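Local coordinates for protein ribosome-binding factor A (Thermus thermophilus, PDB 2DYJ) that assists the late maturation of the 30S ribosomal subunit, binding free small subunits and being required for efficient processing of 16S rRNA, at residues Ser46-Ala51 with Glu86-Arg91; Ala65-Val70 with Leu82-Phe87. All coordinates share one frame; numbering follows the deposited sequence.

Contact 1: Ser46-Ala51 with Glu86-Arg91; sequences SVYVEA and EFLPWR
Val47 and Phe87, like Tyr48 and Leu88, are matched neighbours on two parallel strands, 44-50 and 84-89, of the three-stranded mixed sheet in this KH-type domain. Three backbone bonds fix the register: Val47 N reaches Glu86 O at 2.8 Å, Leu88 N donates to Val47 O, and Val49 N to Leu88 O. The two strand segments are twisted by 37° against each other.

Both faces of this strand pair are well packed. On one, Val47 CB lies 3.8 Å from Phe87 CD1, the two side chains running side by side in the same direction, and Leu62 of helix 55-64 packs on Phe87. The other face holds the closer pair. There Tyr48 CG stands anti to its own carbonyl carbon (chi1 -57°), which lays the ring alongside Leu88. Tyr48 CE1 meets Leu88 CD1 at 3.4 Å, while Pro89 O lies in the ring plane, 3.7 Å from Tyr48 CD1. The C-terminal residues Ala92, Ser93 and Pro94 also touch Tyr48, so an alanine here would probably leave Leu88 CD1 and the tail residues without the ring they pack on and open a gap there.

The looser, solvent side is at Glu50 and Trp90, both exposed. Beyond Pro89 the chain turns into a 3-10 segment, and the last link, Trp90 N to Val49 O, is weak, with an angle of only 124° at the hydrogen. The indole reaches the opposite strand mainly through its five-membered ring, with Trp90 CD1 4.2 Å from Glu50 CA.

A separate side-chain bond ties the start of the pair, where Ser46 is buried and Glu86 partly exposed. Glu86 extends its chain, and Ser46 OG donates to Glu86 OE1 at 2.9 Å, nearly along the C-O axis of that oxygen.

Contact 2: Ala65-Val70 with Leu82-Phe87; sequences AERRLV and LPRLEF
Glu66 and Arg84 form a two-pronged salt bridge, the guanidinium presenting its NE and NH2 side to the carboxylate. Arg84 NH2 donates to Glu66 OE2 at 2.8 Å, almost straight at 176° and in the guanidinium plane, whereas Arg84 NE donates to the syn lone pair of Glu66 OE1, an oxygen lying out of that plane. The two flat groups are turned 42° apart. A third bond adds the backbone: Leu85 N donates to the anti lone pair of Glu66 OE1 at 2.9 Å, so one oxygen ties both a side chain and the strand. The bend of Glu66 at chi2 (-93°) swings the carboxylate across to them.

Helix 66-74 here covers strand 84-89, an outermost strand, within this chain, of the three-stranded mixed sheet of the KH-type domain, with their segment axes 8.4 Å apart.

Packing contacts complete the interface. Val70 divides its branches: CG2 packs on Leu85 CG at 3.6 Å, while CG1 sits over one face of the charged Arg84 guanidinium, offset toward its rim, and also meets Leu82 CB at 3.9 Å. Deeper in, Leu69 CB touches Leu85 CD1, and Leu69 CD1 comes within 3.8 Å of Phe87 CZ.

In the fold
Strand 84-89 serves both contacts, whose centres are about 13 Å apart. Contact 1 joins it to strand 44-50 within the sheet, whereas contact 2 sets helix 66-74 against it, and the chemistry follows: mostly main-chain bonds in the first, side-chain charge and apolar packing in the second. Each is partly buried. In contact 1 the buried residues are Ser46, Val47, Tyr48, Val49 and Phe87, with Glu50 and Trp90 exposed; in contact 2 Leu69, Val70 and Phe87 lie inside, while Arg84 and Arg67 are at the surface. The segments overlap in sequence at Glu86 and Phe87, of which only Phe87 touches across both contacts and so connects the two interiors.

Contact 1: Ser46-Ala51 with Glu86-Arg91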
loop_
_atom_site.group_PDB
_atom_site.type_symbol
_atom_site.label_atom_id
_atom_site.label_comp_id
_atom_site.label_asym_id
_atom_site.label_seq_id
_atom_site.Cartn_x
_atom_site.Cartn_y
_atom_site.Cartn_z
ATOM N N SER A 46 -4.929 5.181 0.802
ATOM C CA SER A 46 -4.433 5.035 2.173
ATOM C C SER A 46 -4.281 3.538 2.334
ATOM O O SER A 46 -5.216 2.785 2.055
ATOM C CB SER A 46 -5.449 5.575 3.181
ATOM O OG SER A 46 -5.563 6.978 3.051
ATOM N N VAL A 47 -3.107 3.115 2.793
ATOM C CA VAL A 47 -2.769 1.699 2.941
ATOM C C VAL A 47 -2.503 1.423 4.407
ATOM O O VAL A 47 -1.581 1.981 4.982
ATOM C CB VAL A 47 -1.494 1.383 2.126
ATOM C CG1 VAL A 47 -1.190 -0.116 2.182
ATOM C CG2 VAL A 47 -1.663 1.857 0.661
ATOM N N TYR A 48 -3.331 0.577 5.011
ATOM C CA TYR A 48 -3.218 0.266 6.441
ATOM C C TYR A 48 -2.466 -1.047 6.634
ATOM O O TYR A 48 -2.880 -2.091 6.145
ATOM C CB TYR A 48 -4.624 0.200 7.032
ATOM C CG TYR A 48 -5.403 1.484 6.819
ATOM C CD1 TYR A 48 -5.282 2.563 7.699
ATOM C CD2 TYR A 48 -6.196 1.653 5.685
ATOM C CE1 TYR A 48 -5.930 3.780 7.439
ATOM C CE2 TYR A 48 -6.845 2.859 5.424
ATOM C CZ TYR A 48 -6.709 3.914 6.297
ATOM O OH TYR A 48 -7.357 5.093 6.011
ATOM N N VAL A 49 -1.359 -0.991 7.367
ATOM C CA VAL A 49 -0.534 -2.177 7.529
ATOM C C VAL A 49 -0.269 -2.638 8.954
ATOM O O VAL A 49 -0.295 -1.839 9.895
ATOM C CB VAL A 49 0.835 -1.948 6.859
ATOM C CG1 VAL A 49 0.643 -1.666 5.390
ATOM C CG2 VAL A 49 1.553 -0.762 7.524
ATOM N N GLU A 50 -0.005 -3.935 9.093
ATOM C CA GLU A 50 0.335 -4.517 10.395
ATOM C C GLU A 50 1.816 -4.906 10.336
ATOM O O GLU A 50 2.201 -5.818 9.598
ATOM C CB GLU A 50 -0.505 -5.769 10.690
ATOM C CG GLU A 50 -0.022 -6.536 11.956
ATOM C CD GLU A 50 -0.673 -7.913 12.146
ATOM O OE1 GLU A 50 -1.240 -8.452 11.177
ATOM O OE2 GLU A 50 -0.602 -8.473 13.267
ATOM N N ALA A 51 2.649 -4.204 11.092
ATOM C CA ALA A 51 4.075 -4.506 11.105
ATOM C C ALA A 51 4.370 -5.518 12.191
ATOM O O ALA A 51 3.694 -5.566 13.217
ATOM C CB ALA A 51 4.895 -3.236 11.349
ATOM N N GLU A 86 -0.315 6.469 0.808
ATOM C CA GLU A 86 -0.096 6.996 2.149
ATOM C C GLU A 86 -0.106 5.755 3.041
ATOM O O GLU A 86 -1.053 4.970 2.985
ATOM C CB GLU A 86 -1.239 7.935 2.532
ATOM C CG GLU A 86 -1.140 8.453 3.950
ATOM C CD GLU A 86 -2.410 9.153 4.399
ATOM O OE1 GLU A 86 -3.483 8.878 3.817
ATOM O OE2 GLU A 86 -2.332 9.959 5.351
ATOM N N PHE A 87 0.937 5.561 3.850
ATOM C CA PHE A 87 0.988 4.370 4.690
ATOM C C PHE A 87 0.657 4.684 6.135
ATOM O O PHE A 87 1.258 5.575 6.738
ATOM C CB PHE A 87 2.358 3.736 4.572
ATOM C CG PHE A 87 2.683 3.332 3.157
ATOM C CD1 PHE A 87 2.194 2.144 2.638
ATOM C CD2 PHE A 87 3.454 4.169 2.343
ATOM C CE1 PHE A 87 2.470 1.778 1.299
ATOM C CE2 PHE A 87 3.738 3.816 1.006
ATOM C CZ PHE A 87 3.242 2.618 0.493
ATOM N N LEU A 88 -0.294 3.929 6.676
ATOM C CA LEU A 88 -0.760 4.133 8.047
ATOM C C LEU A 88 -0.793 2.833 8.840
ATOM O O LEU A 88 -0.843 1.744 8.279
ATOM C CB LEU A 88 -2.181 4.724 8.019
ATOM C CG LEU A 88 -2.335 6.052 7.252
ATOM C CD1 LEU A 88 -3.792 6.348 6.954
ATOM C CD2 LEU A 88 -1.727 7.180 8.083
ATOM N N PRO A 89 -0.764 2.936 10.177
ATOM C CA PRO A 89 -0.808 1.743 11.030
ATOM C C PRO A 89 -2.206 1.116 10.915
ATOM O O PRO A 89 -3.186 1.835 10.659
ATOM C CB PRO A 89 -0.532 2.307 12.419
ATOM C CG PRO A 89 -1.131 3.687 12.337
ATOM C CD PRO A 89 -0.641 4.161 10.983
ATOM N N TRP A 90 -2.298 -0.204 11.099
ATOM C CA TRP A 90 -3.578 -0.901 10.979
ATOM C C TRP A 90 -4.654 -0.388 11.915
ATOM O O TRP A 90 -5.840 -0.493 11.612
ATOM C CB TRP A 90 -3.430 -2.414 11.209
ATOM C CG TRP A 90 -3.251 -2.817 12.658
ATOM C CD1 TRP A 90 -2.078 -2.850 13.361
ATOM C CD2 TRP A 90 -4.281 -3.235 13.578
ATOM N NE1 TRP A 90 -2.312 -3.262 14.655
ATOM C CE2 TRP A 90 -3.652 -3.504 14.816
ATOM C CE3 TRP A 90 -5.672 -3.410 13.472
ATOM C CZ2 TRP A 90 -4.366 -3.939 15.948
ATOM C CZ3 TRP A 90 -6.385 -3.846 14.602
ATOM C CH2 TRP A 90 -5.726 -4.104 15.819
ATOM N N ARG A 91 -4.262 0.160 13.052
ATOM C CA ARG A 91 -5.263 0.656 13.986
ATOM C C ARG A 91 -6.056 1.820 13.396
ATOM O O ARG A 91 -7.190 2.084 13.793
ATOM C CB ARG A 91 -4.601 1.072 15.294
ATOM C CG ARG A 91 -3.598 2.191 15.167
ATOM C CD ARG A 91 -3.138 2.680 16.552
ATOM N NE ARG A 91 -2.234 3.815 16.421
ATOM C CZ ARG A 91 -0.943 3.712 16.124
ATOM N NH1 ARG A 91 -0.396 2.520 15.942
ATOM N NH2 ARG A 91 -0.210 4.805 15.977
#

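Contact 2: Ala65-Val70 with Leu82-Phe87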
loop_
_atom_site.group_PDB
_atom_site.type_symbol
_atom_site.label_atom_id
_atom_site.label_comp_id
_atom_site.label_asym_id
_atom_site.label_seq_id
_atom_site.Cartn_x
_atom_site.Cartn_y
_atom_site.Cartn_z
ATOM N N ALA A 65 9.716 3.596 -0.300
ATOM C CA ALA A 65 9.491 2.773 -1.480
ATOM C C ALA A 65 8.272 3.210 -2.275
ATOM O O ALA A 65 7.912 2.550 -3.242
ATOM C CB ALA A 65 9.303 1.299 -1.060
ATOM N N GLU A 66 7.649 4.326 -1.897
ATOM C CA GLU A 66 6.407 4.745 -2.555
ATOM C C GLU A 66 6.484 4.871 -4.063
ATOM O O GLU A 66 5.592 4.414 -4.763
ATOM C CB GLU A 66 5.868 6.060 -1.945
ATOM C CG GLU A 66 4.393 6.370 -2.293
ATOM C CD GLU A 66 4.198 7.259 -3.527
ATOM O OE1 GLU A 66 3.029 7.473 -3.918
ATOM O OE2 GLU A 66 5.186 7.748 -4.111
ATOM N N ARG A 67 7.541 5.474 -4.579
ATOM C CA ARG A 67 7.614 5.619 -6.025
ATOM C C ARG A 67 7.759 4.298 -6.757
ATOM O O ARG A 67 7.103 4.099 -7.782
ATOM C CB ARG A 67 8.718 6.604 -6.409
ATOM C CG ARG A 67 8.355 8.021 -5.991
ATOM C CD ARG A 67 9.185 9.041 -6.734
ATOM N NE ARG A 67 8.620 10.374 -6.572
ATOM C CZ ARG A 67 9.121 11.465 -7.133
ATOM N NH1 ARG A 67 10.203 11.375 -7.899
ATOM N NH2 ARG A 67 8.541 12.642 -6.921
ATOM N N ARG A 68 8.583 3.390 -6.224
ATOM C CA ARG A 68 8.778 2.072 -6.833
ATOM C C ARG A 68 7.498 1.250 -6.720
ATOM O O ARG A 68 7.172 0.462 -7.604
ATOM C CB ARG A 68 9.916 1.308 -6.133
ATOM C CG ARG A 68 11.215 2.091 -6.018
ATOM C CD ARG A 68 12.058 1.588 -4.838
ATOM N NE ARG A 68 13.110 2.538 -4.490
ATOM C CZ ARG A 68 13.641 2.669 -3.276
ATOM N NH1 ARG A 68 13.217 1.903 -2.272
ATOM N NH2 ARG A 68 14.595 3.573 -3.065
ATOM N N LEU A 69 6.754 1.425 -5.632
ATOM C CA LEU A 69 5.522 0.660 -5.472
ATOM C C LEU A 69 4.441 1.161 -6.416
ATOM O O LEU A 69 3.678 0.354 -6.965
ATOM C CB LEU A 69 5.014 0.732 -4.022
ATOM C CG LEU A 69 5.784 -0.108 -3.003
ATOM C CD1 LEU A 69 5.296 0.201 -1.574
ATOM C CD2 LEU A 69 5.592 -1.579 -3.325
ATOM N N VAL A 70 4.369 2.478 -6.630
ATOM C CA VAL A 70 3.355 2.988 -7.539
ATOM C C VAL A 70 3.694 2.532 -8.964
ATOM O O VAL A 70 2.805 2.195 -9.750
ATOM C CB VAL A 70 3.234 4.527 -7.445
ATOM C CG1 VAL A 70 2.338 5.064 -8.555
ATOM C CG2 VAL A 70 2.599 4.899 -6.083
ATOM N N LEU A 82 -2.272 6.416 -11.567
ATOM C CA LEU A 82 -2.355 5.637 -10.332
ATOM C C LEU A 82 -2.382 6.549 -9.100
ATOM O O LEU A 82 -1.821 7.633 -9.111
ATOM C CB LEU A 82 -1.163 4.676 -10.219
ATOM C CG LEU A 82 -1.219 3.340 -10.975
ATOM C CD1 LEU A 82 -2.314 2.472 -10.379
ATOM C CD2 LEU A 82 -1.477 3.586 -12.456
ATOM N N PRO A 83 -3.050 6.118 -8.025
ATOM C CA PRO A 83 -3.062 6.995 -6.853
ATOM C C PRO A 83 -1.703 6.981 -6.180
ATOM O O PRO A 83 -0.907 6.049 -6.381
ATOM C CB PRO A 83 -4.128 6.370 -5.963
ATOM C CG PRO A 83 -4.047 4.920 -6.294
ATOM C CD PRO A 83 -3.859 4.905 -7.797
ATOM N N ARG A 84 -1.415 8.015 -5.399
ATOM C CA ARG A 84 -0.156 8.032 -4.674
ATOM C C ARG A 84 -0.504 7.306 -3.394
ATOM O O ARG A 84 -1.675 7.228 -3.044
ATOM C CB ARG A 84 0.316 9.461 -4.399
ATOM C CG ARG A 84 0.547 10.260 -5.681
ATOM C CD ARG A 84 1.232 9.424 -6.777
ATOM N NE ARG A 84 2.546 8.914 -6.376
ATOM C CZ ARG A 84 3.492 8.566 -7.257
ATOM N NH1 ARG A 84 3.250 8.680 -8.559
ATOM N NH2 ARG A 84 4.674 8.108 -6.853
ATOM N N LEU A 85 0.494 6.773 -2.695
ATOM C CA LEU A 85 0.236 5.979 -1.496
ATOM C C LEU A 85 0.573 6.641 -0.171
ATOM O O LEU A 85 1.616 7.270 -0.042
ATOM C CB LEU A 85 1.027 4.678 -1.585
ATOM C CG LEU A 85 0.940 4.041 -2.986
ATOM C CD1 LEU A 85 1.943 2.867 -3.130
ATOM C CD2 LEU A 85 -0.489 3.544 -3.193
ATOM N N GLU A 86 -0.315 6.469 0.808
ATOM C CA GLU A 86 -0.096 6.996 2.149
ATOM C C GLU A 86 -0.106 5.755 3.041
ATOM O O GLU A 86 -1.053 4.970 2.985
ATOM C CB GLU A 86 -1.239 7.935 2.532
ATOM C CG GLU A 86 -1.140 8.453 3.950
ATOM C CD GLU A 86 -2.410 9.153 4.399
ATOM O OE1 GLU A 86 -3.483 8.878 3.817
ATOM O OE2 GLU A 86 -2.332 9.959 5.351
ATOM N N PHE A 87 0.937 5.561 3.850
ATOM C CA PHE A 87 0.988 4.370 4.690
ATOM C C PHE A 87 0.657 4.684 6.135
ATOM O O PHE A 87 1.258 5.575 6.738
ATOM C CB PHE A 87 2.358 3.736 4.572
ATOM C CG PHE A 87 2.683 3.332 3.157
ATOM C CD1 PHE A 87 2.194 2.144 2.638
ATOM C CD2 PHE A 87 3.454 4.169 2.343
ATOM C CE1 PHE A 87 2.470 1.778 1.299
ATOM C CE2 PHE A 87 3.738 3.816 1.006
ATOM C CZ PHE A 87 3.242 2.618 0.493
#